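Local coordinates for protein peptidoglycan D,D-transpeptidase FtsI (Yersinia pestis, PDB 6SYN) that probably cross-links septal peptidoglycan during cell division as a D,D-transpeptidase, and carries a ring-opened penicillin in its active-site pocket, at residues L277-N282 with G308-A313; P347-Q350 with I355-A358. One frame throughout, in Å; residues are numbered along the deposited sequence.

Both contacts belong to the penicillin-binding transpeptidase domain, and their centres lie about 15 Å apart on the same side of the chain's centre. Helix 354-360 joins them. Its residue Ile355, from contact 2, offers its backbone N to Asn282 OD1 of contact 1 at 3.1 Å, a probable hydrogen bond near the start of the helix. Further along, Ala358 CB packs against Ser310 CB at 4.0 Å, so helices 306-314 and 354-360 also touch directly. Contact 1 does not line the pocket, the Ser310 side chain being about 10 Å from the bound ring-opened penicillin; contact 2 is a surface contact made from the same turn of helix 354-360 by Glu356, which lies between Ile355 and Ala358.

Contact 1. Residues L277-N282 with G308-A313; sequences LPYFVN and GVSKLA
Leu277 meets Lys311 through a bridging water, at the point where the chain enters the small beta-hairpin of strands 279-281 and 284-286, which leans on helix 306-314 of the transpeptidase domain. The water donates to Leu277 O at 2.7 Å and accepts from Lys311 NZ at 2.8 Å. The same ammonium also bonds Asn275 O, so two backbone carbonyls, one directly and one through water, fix the end of the lysine. Next along the strand, Tyr279 supplies most of the direct contact. A chi1 of 80° swings its ring off the strand toward the helix, while the Lys311 chain, extended beyond CG, runs past it in the opposite direction. Lys311 CE lies over one ring face, 4.1 Å from the Tyr279 centroid and 10° off the normal, a CH-pi contact. Lys311 NZ is further up at 5.2 Å from that centroid, so any cation-pi attraction is weak at most. Nearer the phenol end, Lys311 CG comes within 3.7 Å of Tyr279 OH. Helix 306-314 starts at the pocket residue Asn306, just after Ser304, and Ser310 faces the tyrosine one turn on. Ser310 OG lies in the ring plane at its edge; it accepts a hydrogen bond from Tyr279 OH at 2.5 Å and is itself bonded to Val307 O.

Contact 2. Residues P347-Q350 with I355-A358; sequences PKKQ and IERA
The Glu356 carboxylate receives Lys349 NZ over one of its faces: the nitrogen stands about 3.0 Å above the plane of the group, almost directly over CD and only 17° off the normal at that atom. Lys349 NZ is 3.1 Å from Glu356 OE1 and 3.7 Å from Glu356 OE2. These distances make a salt bridge to OE1, while the position above the plane fits the absence of a directed hydrogen bond. A second flat group, the Gln350 amide, turns back on its own loop. Its NE2 donates to Lys348 O at 2.9 Å, from above the carbonyl plane by 57°, and so ties the loop across the lysine that makes the bridge. With chi1 at 41°, the Lys349 chain leaves the loop toward the helix and then runs extended, crossing the extended Glu356 side chain obliquely. NZ also approaches the aliphatic part of the acid, 3.6 Å from Glu356 CG. The contact thus clips the loop ahead of helix 354-360 to the first turn of that helix. Glu356 OE1 has a second partner, the backbone N of Ser353, just before the helix, a bond of the kind found in a capping box. Lys349 in turn makes a cation-pi contact with Trp352. The bridge is therefore mainly electrostatic and weakly directional; at the surface, solvent probably screens it, whereas the bond to Ser353 N should help hold the carboxylate in place.

Contact 1. Residues L277-N282 with G308-A313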
# COMPACT_ATOMS: atom_id res chain seq x y z
N LEU A 277 -9.53 21.66 -26.72
CA LEU A 277 -9.10 23.06 -26.46
C LEU A 277 -9.64 23.51 -25.10
O LEU A 277 -10.64 22.98 -24.62
CB LEU A 277 -9.60 23.96 -27.59
CG LEU A 277 -8.95 23.73 -28.94
CD1 LEU A 277 -9.73 24.40 -30.06
CD2 LEU A 277 -7.50 24.20 -28.94
N PRO A 278 -9.00 24.51 -24.45
CA PRO A 278 -9.50 25.04 -23.18
C PRO A 278 -10.93 25.57 -23.34
O PRO A 278 -11.19 26.18 -24.36
CB PRO A 278 -8.54 26.18 -22.85
CG PRO A 278 -7.28 25.85 -23.63
CD PRO A 278 -7.78 25.20 -24.90
N TYR A 279 -11.80 25.30 -22.37
CA TYR A 279 -13.20 25.82 -22.33
C TYR A 279 -13.61 26.07 -20.88
O TYR A 279 -12.82 25.75 -19.96
CB TYR A 279 -14.15 24.88 -23.08
CG TYR A 279 -14.61 23.66 -22.32
CD1 TYR A 279 -13.71 22.69 -21.90
CD2 TYR A 279 -15.96 23.43 -22.08
CE1 TYR A 279 -14.14 21.55 -21.23
CE2 TYR A 279 -16.40 22.30 -21.42
CZ TYR A 279 -15.48 21.35 -20.99
OH TYR A 279 -15.91 20.23 -20.34
N PHE A 280 -14.79 26.66 -20.69
CA PHE A 280 -15.30 27.09 -19.37
C PHE A 280 -16.46 26.19 -18.95
O PHE A 280 -17.29 25.77 -19.78
CB PHE A 280 -15.67 28.58 -19.37
CG PHE A 280 -14.48 29.51 -19.27
CD1 PHE A 280 -13.75 29.61 -18.09
CD2 PHE A 280 -14.09 30.29 -20.35
CE1 PHE A 280 -12.66 30.47 -18.00
CE2 PHE A 280 -13.00 31.15 -20.25
CZ PHE A 280 -12.29 31.23 -19.08
N VAL A 281 -16.46 25.88 -17.65
CA VAL A 281 -17.47 25.09 -16.90
C VAL A 281 -17.75 25.88 -15.61
O VAL A 281 -16.85 25.95 -14.74
CB VAL A 281 -16.93 23.67 -16.64
CG1 VAL A 281 -17.86 22.82 -15.78
CG2 VAL A 281 -16.62 22.95 -17.95
N ASN A 282 -18.92 26.54 -15.54
CA ASN A 282 -19.35 27.40 -14.40
C ASN A 282 -18.35 28.55 -14.18
O ASN A 282 -18.23 29.01 -13.02
CB ASN A 282 -19.48 26.62 -13.08
CG ASN A 282 -20.53 25.53 -13.08
OD1 ASN A 282 -20.47 24.62 -12.26
ND2 ASN A 282 -21.52 25.63 -13.95
N GLY A 308 -10.93 16.37 -22.39
CA GLY A 308 -11.43 15.12 -22.99
C GLY A 308 -12.43 14.41 -22.09
O GLY A 308 -13.57 14.21 -22.55
N VAL A 309 -12.02 14.08 -20.86
CA VAL A 309 -12.86 13.31 -19.88
C VAL A 309 -13.96 14.21 -19.31
O VAL A 309 -15.04 13.67 -19.00
CB VAL A 309 -12.02 12.66 -18.75
CG1 VAL A 309 -11.11 11.57 -19.28
CG2 VAL A 309 -11.23 13.68 -17.94
N SER A 310 -13.71 15.51 -19.16
CA SER A 310 -14.72 16.49 -18.67
C SER A 310 -15.88 16.54 -19.67
O SER A 310 -17.05 16.60 -19.23
CB SER A 310 -14.14 17.86 -18.45
OG SER A 310 -14.09 18.59 -19.67
N LYS A 311 -15.57 16.52 -20.96
CA LYS A 311 -16.60 16.57 -22.03
C LYS A 311 -17.39 15.25 -22.02
O LYS A 311 -18.61 15.31 -22.30
CB LYS A 311 -15.97 16.91 -23.38
CG LYS A 311 -15.72 18.40 -23.58
CD LYS A 311 -14.96 18.75 -24.83
CE LYS A 311 -14.81 20.24 -25.02
NZ LYS A 311 -14.57 20.60 -26.44
N LEU A 312 -16.75 14.13 -21.68
CA LEU A 312 -17.40 12.78 -21.64
C LEU A 312 -18.35 12.70 -20.44
O LEU A 312 -19.50 12.26 -20.63
CB LEU A 312 -16.33 11.69 -21.58
CG LEU A 312 -15.43 11.54 -22.81
CD1 LEU A 312 -14.44 10.40 -22.62
CD2 LEU A 312 -16.25 11.34 -24.08
N ALA A 313 -17.89 13.12 -19.26
CA ALA A 313 -18.71 13.25 -18.03
C ALA A 313 -19.97 14.07 -18.31
O ALA A 313 -21.06 13.59 -17.97
CB ALA A 313 -17.89 13.90 -16.94
O HOH W 1 -12.82 22.72 -26.11

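Contact 2. Residues P347-Q350 with I355-A358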
# COMPACT_ATOMS: atom_id res chain seq x y z
N PRO A 347 -19.20 10.33 -2.65
CA PRO A 347 -20.40 11.17 -2.66
C PRO A 347 -21.73 10.41 -2.80
O PRO A 347 -21.83 9.51 -3.61
CB PRO A 347 -20.23 12.11 -3.87
CG PRO A 347 -19.22 11.40 -4.75
CD PRO A 347 -18.33 10.61 -3.81
N LYS A 348 -22.71 10.83 -2.00
CA LYS A 348 -24.12 10.38 -2.03
C LYS A 348 -25.03 11.60 -2.25
O LYS A 348 -26.22 11.51 -1.93
CB LYS A 348 -24.44 9.62 -0.74
CG LYS A 348 -23.47 8.49 -0.40
CD LYS A 348 -24.13 7.28 0.26
CE LYS A 348 -23.17 6.43 1.07
NZ LYS A 348 -23.88 5.42 1.88
N LYS A 349 -24.49 12.69 -2.79
CA LYS A 349 -25.25 13.92 -3.15
C LYS A 349 -25.99 13.67 -4.48
O LYS A 349 -25.39 13.04 -5.37
CB LYS A 349 -24.34 15.15 -3.26
CG LYS A 349 -23.00 14.92 -3.94
CD LYS A 349 -22.44 16.14 -4.63
CE LYS A 349 -20.95 16.04 -4.90
NZ LYS A 349 -20.42 17.27 -5.52
N GLN A 350 -27.24 14.14 -4.58
CA GLN A 350 -28.17 13.84 -5.71
C GLN A 350 -28.25 15.03 -6.68
O GLN A 350 -29.06 14.95 -7.62
CB GLN A 350 -29.56 13.52 -5.17
CG GLN A 350 -29.58 12.50 -4.04
CD GLN A 350 -29.14 11.12 -4.49
OE1 GLN A 350 -29.59 10.61 -5.51
NE2 GLN A 350 -28.25 10.50 -3.72
N ILE A 355 -19.11 21.85 -12.75
CA ILE A 355 -17.66 21.81 -12.39
C ILE A 355 -17.38 20.59 -11.50
O ILE A 355 -16.29 20.01 -11.63
CB ILE A 355 -17.18 23.13 -11.73
CG1 ILE A 355 -15.68 23.11 -11.41
CG2 ILE A 355 -17.99 23.46 -10.48
CD1 ILE A 355 -14.78 22.73 -12.56
N GLU A 356 -18.33 20.20 -10.64
CA GLU A 356 -18.18 19.02 -9.75
C GLU A 356 -18.13 17.76 -10.62
O GLU A 356 -17.17 16.98 -10.46
CB GLU A 356 -19.28 19.00 -8.69
CG GLU A 356 -18.96 19.92 -7.52
CD GLU A 356 -20.11 20.25 -6.59
OE1 GLU A 356 -21.27 19.87 -6.90
OE2 GLU A 356 -19.85 20.88 -5.54
N ARG A 357 -19.09 17.61 -11.53
CA ARG A 357 -19.17 16.52 -12.54
C ARG A 357 -17.84 16.40 -13.30
O ARG A 357 -17.32 15.28 -13.41
CB ARG A 357 -20.34 16.78 -13.49
CG ARG A 357 -21.70 16.61 -12.83
CD ARG A 357 -22.82 17.31 -13.57
NE ARG A 357 -23.18 16.60 -14.78
CZ ARG A 357 -24.06 17.02 -15.68
NH1 ARG A 357 -24.68 18.18 -15.50
NH2 ARG A 357 -24.32 16.29 -16.75
N ALA A 358 -17.31 17.53 -13.79
CA ALA A 358 -16.02 17.61 -14.52
C ALA A 358 -14.88 17.10 -13.63
O ALA A 358 -14.17 16.17 -14.04
CB ALA A 358 -15.77 19.03 -14.97